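PDB 3VXJ: DyP from Bjerkandera adusta, which probably acts as a heme peroxidase that oxidises dyes and phenolic compounds with hydrogen peroxide, and binds 2,6-dimethoxyphenol. Local coordinates for residues 219-224 and 365-370; 226-231 and 340-345; 369-374 and 392-397. All blocks are in the same frame, centred on the assembly; numbering follows the deposited sequence.

Interaction 1. Residues 219-224 and 365-370; sequences AFRHFQ and NGFRFQ. With HEM (protoporphyrin IX containing Fe), chain B.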
loop_
_atom_site.group_PDB
_atom_site.type_symbol
_atom_site.label_atom_id
_atom_site.label_comp_id
_atom_site.label_asym_id
_atom_site.label_seq_id
_atom_site.Cartn_x
_atom_site.Cartn_y
_atom_site.Cartn_z
ATOM N N ALA A 219 -5.661 1.960 -5.317
ATOM C CA ALA A 219 -4.652 2.956 -5.638
ATOM C C ALA A 219 -3.347 2.179 -5.800
ATOM O O ALA A 219 -2.831 1.591 -4.845
ATOM C CB ALA A 219 -4.537 3.987 -4.527
ATOM N N PHE A 220 -2.857 2.141 -7.031
ATOM C CA PHE A 220 -1.567 1.561 -7.341
ATOM C C PHE A 220 -0.529 2.680 -7.449
ATOM O O PHE A 220 -0.777 3.710 -8.082
ATOM C CB PHE A 220 -1.614 0.778 -8.663
ATOM C CG PHE A 220 -0.288 0.192 -9.033
ATOM C CD1 PHE A 220 0.132 -0.988 -8.445
ATOM C CD2 PHE A 220 0.562 0.830 -9.932
ATOM C CE1 PHE A 220 1.374 -1.527 -8.740
ATOM C CE2 PHE A 220 1.805 0.296 -10.224
ATOM C CZ PHE A 220 2.207 -0.883 -9.634
ATOM N N ARG A 221 0.627 2.473 -6.823
ATOM C CA ARG A 221 1.752 3.405 -6.943
ATOM C C ARG A 221 3.042 2.646 -7.182
ATOM O O ARG A 221 3.364 1.712 -6.444
ATOM C CB ARG A 221 1.912 4.248 -5.681
ATOM C CG ARG A 221 0.664 5.027 -5.265
ATOM C CD ARG A 221 0.521 6.341 -6.013
ATOM N NE ARG A 221 1.293 7.403 -5.375
ATOM C CZ ARG A 221 1.717 8.516 -5.981
ATOM N NH1 ARG A 221 1.506 8.722 -7.277
ATOM N NH2 ARG A 221 2.392 9.422 -5.281
ATOM N N HIS A 222 3.777 3.031 -8.223
ATOM C CA HIS A 222 5.094 2.469 -8.442
ATOM C C HIS A 222 6.113 3.399 -7.794
ATOM O O HIS A 222 6.340 4.507 -8.289
ATOM C CB HIS A 222 5.355 2.329 -9.942
ATOM C CG HIS A 222 6.766 1.977 -10.284
ATOM N ND1 HIS A 222 7.286 2.138 -11.551
ATOM C CD2 HIS A 222 7.772 1.478 -9.525
ATOM C CE1 HIS A 222 8.552 1.763 -11.553
ATOM N NE2 HIS A 222 8.877 1.373 -10.333
ATOM N N PHE A 223 6.692 2.979 -6.669
ATOM C CA PHE A 223 7.679 3.810 -5.968
ATOM C C PHE A 223 9.067 3.247 -6.185
ATOM O O PHE A 223 9.288 2.052 -5.987
ATOM C CB PHE A 223 7.450 3.804 -4.453
ATOM C CG PHE A 223 6.174 4.446 -4.010
ATOM C CD1 PHE A 223 5.892 5.775 -4.328
ATOM C CD2 PHE A 223 5.287 3.734 -3.212
ATOM C CE1 PHE A 223 4.712 6.369 -3.880
ATOM C CE2 PHE A 223 4.107 4.313 -2.753
ATOM C CZ PHE A 223 3.820 5.644 -3.081
ATOM N N GLN A 224 10.008 4.101 -6.573
ATOM C CA GLN A 224 11.418 3.742 -6.529
ATOM C C GLN A 224 11.983 4.220 -5.196
ATOM O O GLN A 224 11.739 5.357 -4.798
ATOM C CB GLN A 224 12.161 4.382 -7.700
ATOM C CG GLN A 224 13.625 4.007 -7.769
ATOM C CD GLN A 224 14.269 4.350 -9.090
ATOM O OE1 GLN A 224 13.594 4.698 -10.064
ATOM N NE2 GLN A 224 15.588 4.237 -9.137
ATOM N N ASN A 365 -10.979 8.926 0.731
ATOM C CA ASN A 365 -10.979 8.680 2.169
ATOM C C ASN A 365 -9.860 7.750 2.634
ATOM O O ASN A 365 -9.575 7.688 3.825
ATOM C CB ASN A 365 -12.322 8.091 2.610
ATOM C CG ASN A 365 -13.424 9.109 2.627
ATOM O OD1 ASN A 365 -13.190 10.319 2.468
ATOM N ND2 ASN A 365 -14.639 8.634 2.834
ATOM N N GLY A 366 -9.254 7.009 1.711
ATOM C CA GLY A 366 -8.229 6.027 2.070
ATOM C C GLY A 366 -6.870 6.557 1.686
ATOM O O GLY A 366 -6.393 7.521 2.280
ATOM N N PHE A 367 -6.282 5.967 0.649
ATOM C CA PHE A 367 -5.011 6.413 0.096
ATOM C C PHE A 367 -4.875 7.936 0.021
ATOM O O PHE A 367 -3.886 8.504 0.479
ATOM C CB PHE A 367 -4.832 5.832 -1.308
ATOM C CG PHE A 367 -3.720 6.482 -2.081
ATOM C CD1 PHE A 367 -2.385 6.304 -1.701
ATOM C CD2 PHE A 367 -4.002 7.348 -3.140
ATOM C CE1 PHE A 367 -1.356 6.950 -2.395
ATOM C CE2 PHE A 367 -2.983 7.977 -3.836
ATOM C CZ PHE A 367 -1.657 7.791 -3.456
ATOM N N ARG A 368 -5.846 8.590 -0.607
ATOM C CA ARG A 368 -5.696 9.999 -0.913
ATOM C C ARG A 368 -5.742 10.874 0.332
ATOM O O ARG A 368 -5.037 11.881 0.421
ATOM C CB ARG A 368 -6.751 10.418 -1.931
ATOM C CG ARG A 368 -6.474 11.727 -2.603
ATOM C CD ARG A 368 -7.479 11.903 -3.727
ATOM N NE ARG A 368 -7.211 13.082 -4.541
ATOM C CZ ARG A 368 -7.591 14.320 -4.235
ATOM N NH1 ARG A 368 -8.278 14.562 -3.123
ATOM N NH2 ARG A 368 -7.288 15.320 -5.054
ATOM N N PHE A 369 -6.584 10.484 1.292
ATOM C CA PHE A 369 -6.699 11.191 2.574
ATOM C C PHE A 369 -5.423 11.040 3.394
ATOM O O PHE A 369 -4.924 12.009 3.970
ATOM C CB PHE A 369 -7.894 10.647 3.350
ATOM C CG PHE A 369 -8.530 11.638 4.278
ATOM C CD1 PHE A 369 -9.560 12.457 3.835
ATOM C CD2 PHE A 369 -8.123 11.734 5.602
ATOM C CE1 PHE A 369 -10.166 13.366 4.688
ATOM C CE2 PHE A 369 -8.721 12.662 6.458
ATOM C CZ PHE A 369 -9.749 13.467 5.994
ATOM N N GLN A 370 -4.906 9.817 3.437
ATOM C CA GLN A 370 -3.645 9.518 4.113
ATOM C C GLN A 370 -2.488 10.307 3.514
ATOM O O GLN A 370 -1.625 10.806 4.242
ATOM C CB GLN A 370 -3.376 8.021 4.057
ATOM C CG GLN A 370 -4.401 7.231 4.837
ATOM C CD GLN A 370 -4.428 5.774 4.448
ATOM O OE1 GLN A 370 -3.483 5.253 3.846
ATOM N NE2 GLN A 370 -5.520 5.096 4.782
HETATM C CHA HEM B . 2.371 1.076 7.390
HETATM C CHB HEM B . 6.318 1.255 4.605
HETATM C CHC HEM B . 4.002 4.070 1.426
HETATM C CHD HEM B . 0.030 3.879 4.175
HETATM C C1A HEM B . 3.649 0.908 6.931
HETATM C C2A HEM B . 4.700 0.195 7.621
HETATM C C3A HEM B . 5.798 0.257 6.847
HETATM C C4A HEM B . 5.458 0.980 5.643
HETATM C CMA HEM B . 7.184 -0.352 7.136
HETATM C CAA HEM B . 4.561 -0.438 9.024
HETATM C CBA HEM B . 4.054 -1.881 9.042
HETATM C CGA HEM B . 2.585 -2.022 8.718
HETATM O O1A HEM B . 1.718 -1.635 9.531
HETATM O O2A HEM B . 2.277 -2.570 7.624
HETATM C C1B HEM B . 6.037 2.020 3.490
HETATM C C2B HEM B . 6.954 2.308 2.409
HETATM C C3B HEM B . 6.309 3.088 1.521
HETATM C C4B HEM B . 4.966 3.295 2.022
HETATM C CMB HEM B . 8.412 1.800 2.353
HETATM C CAB HEM B . 6.828 3.659 0.184
HETATM C CBB HEM B . 7.829 3.089 -0.490
HETATM C C1C HEM B . 2.743 4.299 1.920
HETATM C C2C HEM B . 1.744 5.166 1.326
HETATM C C3C HEM B . 0.646 5.126 2.096
HETATM C C4C HEM B . 0.925 4.224 3.193
HETATM C CMC HEM B . 1.954 5.961 0.023
HETATM C CAC HEM B . -0.709 5.857 1.906
HETATM C CBC HEM B . -0.775 7.106 1.425
HETATM C C1D HEM B . 0.284 3.057 5.243
HETATM C C2D HEM B . -0.723 2.642 6.188
HETATM C C3D HEM B . 0.000 1.791 7.184
HETATM C C4D HEM B . 1.374 1.759 6.749
HETATM C CMD HEM B . -2.222 2.982 6.233
HETATM C CAD HEM B . -0.654 1.135 8.409
HETATM C CBD HEM B . -0.740 2.195 9.502
HETATM C CGD HEM B . -1.413 1.664 10.739
HETATM O O1D HEM B . -0.820 1.818 11.840
HETATM O O2D HEM B . -2.525 1.099 10.638
HETATM N NA HEM B . 4.153 1.389 5.749
HETATM N NB HEM B . 4.832 2.667 3.244
HETATM N NC HEM B . 2.217 3.774 3.078
HETATM N ND HEM B . 1.512 2.493 5.581
HETATM FE FE HEM B . 3.205 2.641 4.441
HETATM O O HOH W 1 2.626 0.964 3.532
#

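Interaction 2. Residues 226-231 and 340-345; sequences KVPEFN and DAELAS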
loop_
_atom_site.group_PDB
_atom_site.type_symbol
_atom_site.label_atom_id
_atom_site.label_comp_id
_atom_site.label_asym_id
_atom_site.label_seq_id
_atom_site.Cartn_x
_atom_site.Cartn_y
_atom_site.Cartn_z
ATOM N N LYS A 226 15.329 4.946 -2.585
ATOM C CA LYS A 226 16.737 5.312 -2.519
ATOM C C LYS A 226 17.329 4.826 -1.199
ATOM O O LYS A 226 17.372 5.561 -0.203
ATOM C CB LYS A 226 16.877 6.825 -2.661
ATOM C CG LYS A 226 16.204 7.410 -3.904
ATOM C CD LYS A 226 16.832 6.956 -5.203
ATOM C CE LYS A 226 16.363 7.817 -6.364
ATOM N NZ LYS A 226 16.986 7.399 -7.648
ATOM N N VAL A 227 17.743 3.563 -1.196
ATOM C CA VAL A 227 18.118 2.884 0.050
ATOM C C VAL A 227 19.490 3.325 0.588
ATOM O O VAL A 227 19.599 3.659 1.773
ATOM C CB VAL A 227 18.001 1.344 -0.081
ATOM C CG1 VAL A 227 18.382 0.665 1.225
ATOM C CG2 VAL A 227 16.583 0.959 -0.495
ATOM N N PRO A 228 20.536 3.341 -0.262
ATOM C CA PRO A 228 21.809 3.861 0.259
ATOM C C PRO A 228 21.696 5.288 0.792
ATOM O O PRO A 228 22.328 5.626 1.797
ATOM C CB PRO A 228 22.721 3.829 -0.967
ATOM C CG PRO A 228 22.173 2.740 -1.808
ATOM C CD PRO A 228 20.679 2.864 -1.653
ATOM N N GLU A 229 20.886 6.111 0.133
ATOM C CA GLU A 229 20.673 7.491 0.559
ATOM C C GLU A 229 19.965 7.557 1.918
ATOM O O GLU A 229 20.354 8.331 2.785
ATOM C CB GLU A 229 19.886 8.264 -0.503
ATOM C CG GLU A 229 20.651 8.514 -1.811
ATOM C CD GLU A 229 20.587 7.355 -2.815
ATOM O OE1 GLU A 229 20.091 6.243 -2.506
ATOM O OE2 GLU A 229 21.061 7.562 -3.952
ATOM N N PHE A 230 18.927 6.742 2.094
ATOM C CA PHE A 230 18.227 6.640 3.372
ATOM C C PHE A 230 19.186 6.231 4.489
ATOM O O PHE A 230 19.237 6.858 5.553
ATOM C CB PHE A 230 17.080 5.633 3.232
ATOM C CG PHE A 230 16.395 5.290 4.527
ATOM C CD1 PHE A 230 15.432 6.133 5.069
ATOM C CD2 PHE A 230 16.706 4.115 5.199
ATOM C CE1 PHE A 230 14.790 5.800 6.266
ATOM C CE2 PHE A 230 16.068 3.777 6.388
ATOM C CZ PHE A 230 15.121 4.628 6.929
ATOM N N ASN A 231 19.946 5.167 4.241
ATOM C CA ASN A 231 20.901 4.661 5.218
ATOM C C ASN A 231 21.925 5.736 5.589
ATOM O O ASN A 231 22.171 5.995 6.772
ATOM C CB ASN A 231 21.610 3.426 4.653
ATOM C CG ASN A 231 22.537 2.768 5.657
ATOM O OD1 ASN A 231 22.084 2.210 6.656
ATOM N ND2 ASN A 231 23.840 2.814 5.383
ATOM N N ASP A 340 26.772 -4.179 -0.669
ATOM C CA ASP A 340 27.672 -3.562 0.305
ATOM C C ASP A 340 28.358 -2.324 -0.268
ATOM O O ASP A 340 28.517 -1.320 0.431
ATOM C CB ASP A 340 28.711 -4.577 0.795
ATOM C CG ASP A 340 28.078 -5.808 1.429
ATOM O OD1 ASP A 340 27.144 -5.655 2.248
ATOM O OD2 ASP A 340 28.526 -6.931 1.110
ATOM N N ALA A 341 28.730 -2.400 -1.546
ATOM C CA ALA A 341 29.385 -1.296 -2.250
ATOM C C ALA A 341 28.437 -0.123 -2.487
ATOM O O ALA A 341 28.856 1.036 -2.466
ATOM C CB ALA A 341 29.970 -1.782 -3.571
ATOM N N GLU A 342 27.161 -0.429 -2.716
ATOM C CA GLU A 342 26.131 0.595 -2.842
ATOM C C GLU A 342 25.926 1.349 -1.538
ATOM O O GLU A 342 25.839 2.572 -1.538
ATOM C CB GLU A 342 24.806 -0.023 -3.265
ATOM C CG GLU A 342 24.372 0.330 -4.658
ATOM C CD GLU A 342 23.012 -0.238 -4.972
ATOM O OE1 GLU A 342 22.111 0.557 -5.303
ATOM O OE2 GLU A 342 22.847 -1.474 -4.870
ATOM N N LEU A 343 25.844 0.610 -0.433
ATOM C CA LEU A 343 25.652 1.218 0.881
ATOM C C LEU A 343 26.851 2.083 1.260
ATOM O O LEU A 343 26.686 3.191 1.771
ATOM C CB LEU A 343 25.386 0.150 1.949
ATOM C CG LEU A 343 24.026 -0.554 1.910
ATOM C CD1 LEU A 343 24.018 -1.789 2.805
ATOM C CD2 LEU A 343 22.896 0.400 2.286
ATOM N N ALA A 344 28.050 1.580 0.978
ATOM C CA ALA A 344 29.287 2.313 1.247
ATOM C C ALA A 344 29.348 3.636 0.481
ATOM O O ALA A 344 29.805 4.651 1.016
ATOM C CB ALA A 344 30.497 1.450 0.921
ATOM N N SER A 345 28.878 3.620 -0.765
ATOM C CA SER A 345 28.903 4.806 -1.619
ATOM C C SER A 345 27.846 5.824 -1.207
ATOM O O SER A 345 28.013 7.024 -1.438
ATOM C CB SER A 345 28.701 4.416 -3.083
ATOM O OG SER A 345 27.367 4.004 -3.314
#

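Interaction 3. Residues 369-374 and 392-397; sequences FQQINW and PIIGQT. With HEM (protoporphyrin IX containing Fe), chain B.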
loop_
_atom_site.group_PDB
_atom_site.type_symbol
_atom_site.label_atom_id
_atom_site.label_comp_id
_atom_site.label_asym_id
_atom_site.label_seq_id
_atom_site.Cartn_x
_atom_site.Cartn_y
_atom_site.Cartn_z
ATOM N N PHE A 369 -6.584 10.484 1.292
ATOM C CA PHE A 369 -6.699 11.191 2.574
ATOM C C PHE A 369 -5.423 11.040 3.394
ATOM O O PHE A 369 -4.924 12.009 3.970
ATOM C CB PHE A 369 -7.894 10.647 3.350
ATOM C CG PHE A 369 -8.530 11.638 4.278
ATOM C CD1 PHE A 369 -9.560 12.457 3.835
ATOM C CD2 PHE A 369 -8.123 11.734 5.602
ATOM C CE1 PHE A 369 -10.166 13.366 4.688
ATOM C CE2 PHE A 369 -8.721 12.662 6.458
ATOM C CZ PHE A 369 -9.749 13.467 5.994
ATOM N N GLN A 370 -4.906 9.817 3.437
ATOM C CA GLN A 370 -3.645 9.518 4.113
ATOM C C GLN A 370 -2.488 10.307 3.514
ATOM O O GLN A 370 -1.625 10.806 4.242
ATOM C CB GLN A 370 -3.376 8.021 4.057
ATOM C CG GLN A 370 -4.401 7.231 4.837
ATOM C CD GLN A 370 -4.428 5.774 4.448
ATOM O OE1 GLN A 370 -3.483 5.253 3.846
ATOM N NE2 GLN A 370 -5.520 5.096 4.782
ATOM N N GLN A 371 -2.488 10.453 2.190
ATOM C CA GLN A 371 -1.426 11.164 1.492
ATOM C C GLN A 371 -1.528 12.687 1.653
ATOM O O GLN A 371 -0.567 13.349 2.070
ATOM C CB GLN A 371 -1.435 10.810 0.003
ATOM C CG GLN A 371 -0.266 11.432 -0.775
ATOM C CD GLN A 371 1.075 10.867 -0.342
ATOM O OE1 GLN A 371 1.289 9.655 -0.401
ATOM N NE2 GLN A 371 1.964 11.732 0.139
ATOM N N ILE A 372 -2.683 13.241 1.281
ATOM C CA ILE A 372 -2.828 14.688 1.185
ATOM C C ILE A 372 -3.160 15.300 2.543
ATOM O O ILE A 372 -2.402 16.127 3.067
ATOM C CB ILE A 372 -3.896 15.082 0.163
ATOM C CG1 ILE A 372 -3.504 14.589 -1.239
ATOM C CG2 ILE A 372 -4.086 16.602 0.150
ATOM C CD1 ILE A 372 -4.532 14.888 -2.317
ATOM N N ASN A 373 -4.298 14.902 3.107
ATOM C CA ASN A 373 -4.795 15.523 4.327
ATOM C C ASN A 373 -3.886 15.300 5.516
ATOM O O ASN A 373 -3.843 16.121 6.426
ATOM C CB ASN A 373 -6.185 15.005 4.676
ATOM C CG ASN A 373 -7.197 15.264 3.583
ATOM O OD1 ASN A 373 -7.034 14.830 2.444
ATOM N ND2 ASN A 373 -8.264 15.969 3.933
ATOM N N TRP A 374 -3.170 14.182 5.495
ATOM C CA TRP A 374 -2.371 13.776 6.631
ATOM C C TRP A 374 -0.859 13.870 6.385
ATOM O O TRP A 374 -0.206 14.752 6.942
ATOM C CB TRP A 374 -2.797 12.384 7.110
ATOM C CG TRP A 374 -4.178 12.376 7.736
ATOM C CD1 TRP A 374 -4.924 13.466 8.123
ATOM C CD2 TRP A 374 -4.955 11.224 8.057
ATOM N NE1 TRP A 374 -6.112 13.053 8.676
ATOM C CE2 TRP A 374 -6.160 11.682 8.638
ATOM C CE3 TRP A 374 -4.754 9.847 7.900
ATOM C CZ2 TRP A 374 -7.148 10.816 9.080
ATOM C CZ3 TRP A 374 -5.740 8.986 8.329
ATOM C CH2 TRP A 374 -6.927 9.472 8.921
ATOM N N PRO A 392 8.212 11.886 6.890
ATOM C CA PRO A 392 9.521 11.749 6.235
ATOM C C PRO A 392 9.640 10.662 5.167
ATOM O O PRO A 392 10.524 10.775 4.316
ATOM C CB PRO A 392 10.477 11.455 7.400
ATOM C CG PRO A 392 9.588 10.878 8.479
ATOM C CD PRO A 392 8.300 11.648 8.344
ATOM N N ILE A 393 8.795 9.630 5.201
ATOM C CA ILE A 393 8.889 8.553 4.223
ATOM C C ILE A 393 8.179 8.907 2.916
ATOM O O ILE A 393 8.804 8.861 1.850
ATOM C CB ILE A 393 8.412 7.208 4.820
ATOM C CG1 ILE A 393 9.172 6.894 6.130
ATOM C CG2 ILE A 393 8.549 6.061 3.814
ATOM C CD1 ILE A 393 10.711 6.990 6.051
ATOM N N ILE A 394 6.896 9.267 2.980
ATOM C CA ILE A 394 6.143 9.555 1.745
ATOM C C ILE A 394 5.482 10.935 1.673
ATOM O O ILE A 394 4.808 11.232 0.702
ATOM C CB ILE A 394 5.150 8.408 1.319
ATOM C CG1 ILE A 394 4.304 7.908 2.487
ATOM C CG2 ILE A 394 5.913 7.253 0.657
ATOM C CD1 ILE A 394 3.146 8.821 2.843
ATOM N N GLY A 395 5.684 11.791 2.670
ATOM C CA GLY A 395 5.168 13.162 2.585
ATOM C C GLY A 395 5.833 13.922 1.447
ATOM O O GLY A 395 7.047 13.816 1.244
ATOM N N GLN A 396 5.063 14.704 0.697
ATOM C CA GLN A 396 5.624 15.320 -0.518
ATOM C C GLN A 396 5.762 16.844 -0.569
ATOM O O GLN A 396 6.383 17.392 -1.490
ATOM C CB GLN A 396 4.970 14.745 -1.769
ATOM C CG GLN A 396 5.400 13.301 -1.978
ATOM C CD GLN A 396 5.080 12.785 -3.347
ATOM O OE1 GLN A 396 5.974 12.351 -4.076
ATOM N NE2 GLN A 396 3.807 12.817 -3.714
ATOM N N THR A 397 5.199 17.514 0.422
ATOM C CA THR A 397 5.246 18.963 0.545
ATOM C C THR A 397 6.680 19.431 0.772
ATOM O O THR A 397 7.423 18.813 1.546
ATOM C CB THR A 397 4.402 19.354 1.758
ATOM O OG1 THR A 397 3.104 18.753 1.646
ATOM C CG2 THR A 397 4.276 20.859 1.912
HETATM C CHA HEM B . 2.371 1.076 7.390
HETATM C CHB HEM B . 6.318 1.255 4.605
HETATM C CHC HEM B . 4.002 4.070 1.426
HETATM C CHD HEM B . 0.030 3.879 4.175
HETATM C C1A HEM B . 3.649 0.908 6.931
HETATM C C2A HEM B . 4.700 0.195 7.621
HETATM C C3A HEM B . 5.798 0.257 6.847
HETATM C C4A HEM B . 5.458 0.980 5.643
HETATM C CMA HEM B . 7.184 -0.352 7.136
HETATM C CAA HEM B . 4.561 -0.438 9.024
HETATM C CBA HEM B . 4.054 -1.881 9.042
HETATM C CGA HEM B . 2.585 -2.022 8.718
HETATM O O1A HEM B . 1.718 -1.635 9.531
HETATM O O2A HEM B . 2.277 -2.570 7.624
HETATM C C1B HEM B . 6.037 2.020 3.490
HETATM C C2B HEM B . 6.954 2.308 2.409
HETATM C C3B HEM B . 6.309 3.088 1.521
HETATM C C4B HEM B . 4.966 3.295 2.022
HETATM C CMB HEM B . 8.412 1.800 2.353
HETATM C CAB HEM B . 6.828 3.659 0.184
HETATM C CBB HEM B . 7.829 3.089 -0.490
HETATM C C1C HEM B . 2.743 4.299 1.920
HETATM C C2C HEM B . 1.744 5.166 1.326
HETATM C C3C HEM B . 0.646 5.126 2.096
HETATM C C4C HEM B . 0.925 4.224 3.193
HETATM C CMC HEM B . 1.954 5.961 0.023
HETATM C CAC HEM B . -0.709 5.857 1.906
HETATM C CBC HEM B . -0.775 7.106 1.425
HETATM C C1D HEM B . 0.284 3.057 5.243
HETATM C C2D HEM B . -0.723 2.642 6.188
HETATM C C3D HEM B . 0.000 1.791 7.184
HETATM C C4D HEM B . 1.374 1.759 6.749
HETATM C CMD HEM B . -2.222 2.982 6.233
HETATM C CAD HEM B . -0.654 1.135 8.409
HETATM C CBD HEM B . -0.740 2.195 9.502
HETATM C CGD HEM B . -1.413 1.664 10.739
HETATM O O1D HEM B . -0.820 1.818 11.840
HETATM O O2D HEM B . -2.525 1.099 10.638
HETATM N NA HEM B . 4.153 1.389 5.749
HETATM N NB HEM B . 4.832 2.667 3.244
HETATM N NC HEM B . 2.217 3.774 3.078
HETATM N ND HEM B . 1.512 2.493 5.581
HETATM FE FE HEM B . 3.205 2.641 4.441
HETATM O O HOH W 1 2.626 0.964 3.532
#

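Interaction 1. Residues 219-224 and 365-370
Phe367, in the first turn of helix 367-375, reaches across to Ala219 and Arg221 of strand 216-225, and its ring fills the angle between the strand and one edge of the heme. With CG anti to the backbone N (chi1 167°), the ring swings out from the helix towards the strand. Its CB already rests on the methyl of Ala219, and Phe367 CG comes nearer still, 3.6 Å from Ala219 CB. Alanine suits this spot because a single methyl lets the ring lie close to the sheet. The ring's two flanks part company at the next atoms: CD2 stays beside Ala219, while Phe367 CD1 meets the heme vinyl at HEM CBC, 3.6 Å away. CE1 bridges that vinyl and Arg221 CG, and the tip, Phe367 CZ, ends 3.5 Å from Arg221 NE. Arg221 crosses the ring at about a right angle; bends at chi2 and chi3 fold its chain round CZ, and the guanidinium plane stands 57° from the ring. The charge itself is spent further out, in a salt bridge to Asp103, with Gln94 taking NH1. Two residues after Arg221, Phe223 lays CZ 3.6 Å from the methyl HEM CMC, and Arg221 CB sits over one face of its ring. One turn along the helix, Gln370 points OE1 at the heme, 3.4 Å from HEM CAC, while NE2 is bonded to Phe325 O. The contact is therefore largely apolar, with one arginine nitrogen, NE, at the ring's tip: Ala219 CB and the Arg221 chain pack on Phe367, and the two phenylalanine rings in turn face the heme's vinyl and methyl groups.

Interaction 2. Residues 226-231 and 340-345
Glu342 and Leu343 are the residues of helix 340-345 that meet helix 227-236, and Pro228 receives the first of them. Glu342 sets CB 4.1 Å from Pro228 CG, but its backbone comes closer, with the carbonyl O 3.4 Å from Pro228 CB. Proline fits here because the first turn of a helix needs no N-H from it, and its ring gives the neighbour a compact apolar surface. Beyond CG the Glu342 chain runs out straight past this ring to OE1, where a salt bridge to Arg352 balances the charge, which suits a buried glutamate, and Ala349 N adds a hydrogen bond. Leu343 follows. Its CG lies anti to the carbonyl carbon (chi1 -72°), and its branched end reaches across the gap between the helices, bringing CD2 into the groove by Pro228 CA. That same methyl, Leu343 CD2, lies 4.0 Å from Asn231 ND2, the two chains crossing at about a right angle; the partly exposed asparagine offers it CB and the amide side. Ser345 closes the helix from within: Ser345 OG bonds at 2.7 Å to Glu342 O, the very carbonyl that touches Pro228. The short axes pass 8.3 Å apart with a signed crossing angle of -49°. Such an arrangement belongs to the ferredoxin-like half of a DyP-type peroxidase: the helix that follows the first strand of the sheet packs on a short helix in the connection between strands 328-334 and 353-360.

Interaction 3. Residues 369-374 and 392-397
The flat amide of Gln371 meets the backbone of Ile394 edge-on: Ile394 O lies almost in the amide plane, 2.9 Å from Gln371 NE2. The bond is fairly straight, 160° at the hydrogen, although NE2 stands above the carbonyl plane, 40° out of it. Two other flat groups pack at the back of the same helix. Phe369 has Asn373 CG 3.6 Å over the centre of one face, and turns its edge to a face of the Trp374 indole in a T-shaped pair. Here the helix widens into a pi-type turn, closed by a weak bond from Trp374 N to Phe369 O. Gln371 reaches the loop because its chain leaves anti to the backbone N and then bends at chi2 (66°). NE2 has a second acceptor in Asn376 OD1, while Gln371 OE1 faces the heme vinyl, 3.8 Å from HEM CBC. Ile394 adds its branched side chain on the heme face where His308 ligates the iron, with CG2 3.7 Å from HEM CAB. The loop runs on to Gln396, whose NE2 is bonded to Asp103 and to Leu101 O. Replacing Gln371 with a leucine would probably leave both Ile394 O and Asn376 OD1 without this donor and weaken the loop's hold on the helix. Chemically, one N-H holds the loop at Ile394 O, the other partner being Asn376 OD1 just beyond the helix, and that tether probably helps position the apolar isoleucine against the porphyrin beside the axial histidine.

Interactions 1 and 3 adjoin, their centres about 9 Å apart; both use helix 367-375 and both touch the heme, so this one helix meets both strand 216-225 and loop 392-397, which also touch each other through Arg221 and Gln396. Interaction 2 lies farther out, with its centre about 26 Å from that of interaction 1 and 24 Å from that of interaction 3. Along the chain it is nested inside the loop closed by interaction 1, and interaction 3 opens as that loop ends. Strand 216-225 leads directly into helix 227-236, so the antiparallel sheet connects the peripheral helix pair to the cofactor pocket; Phe230 also packs on Ile393.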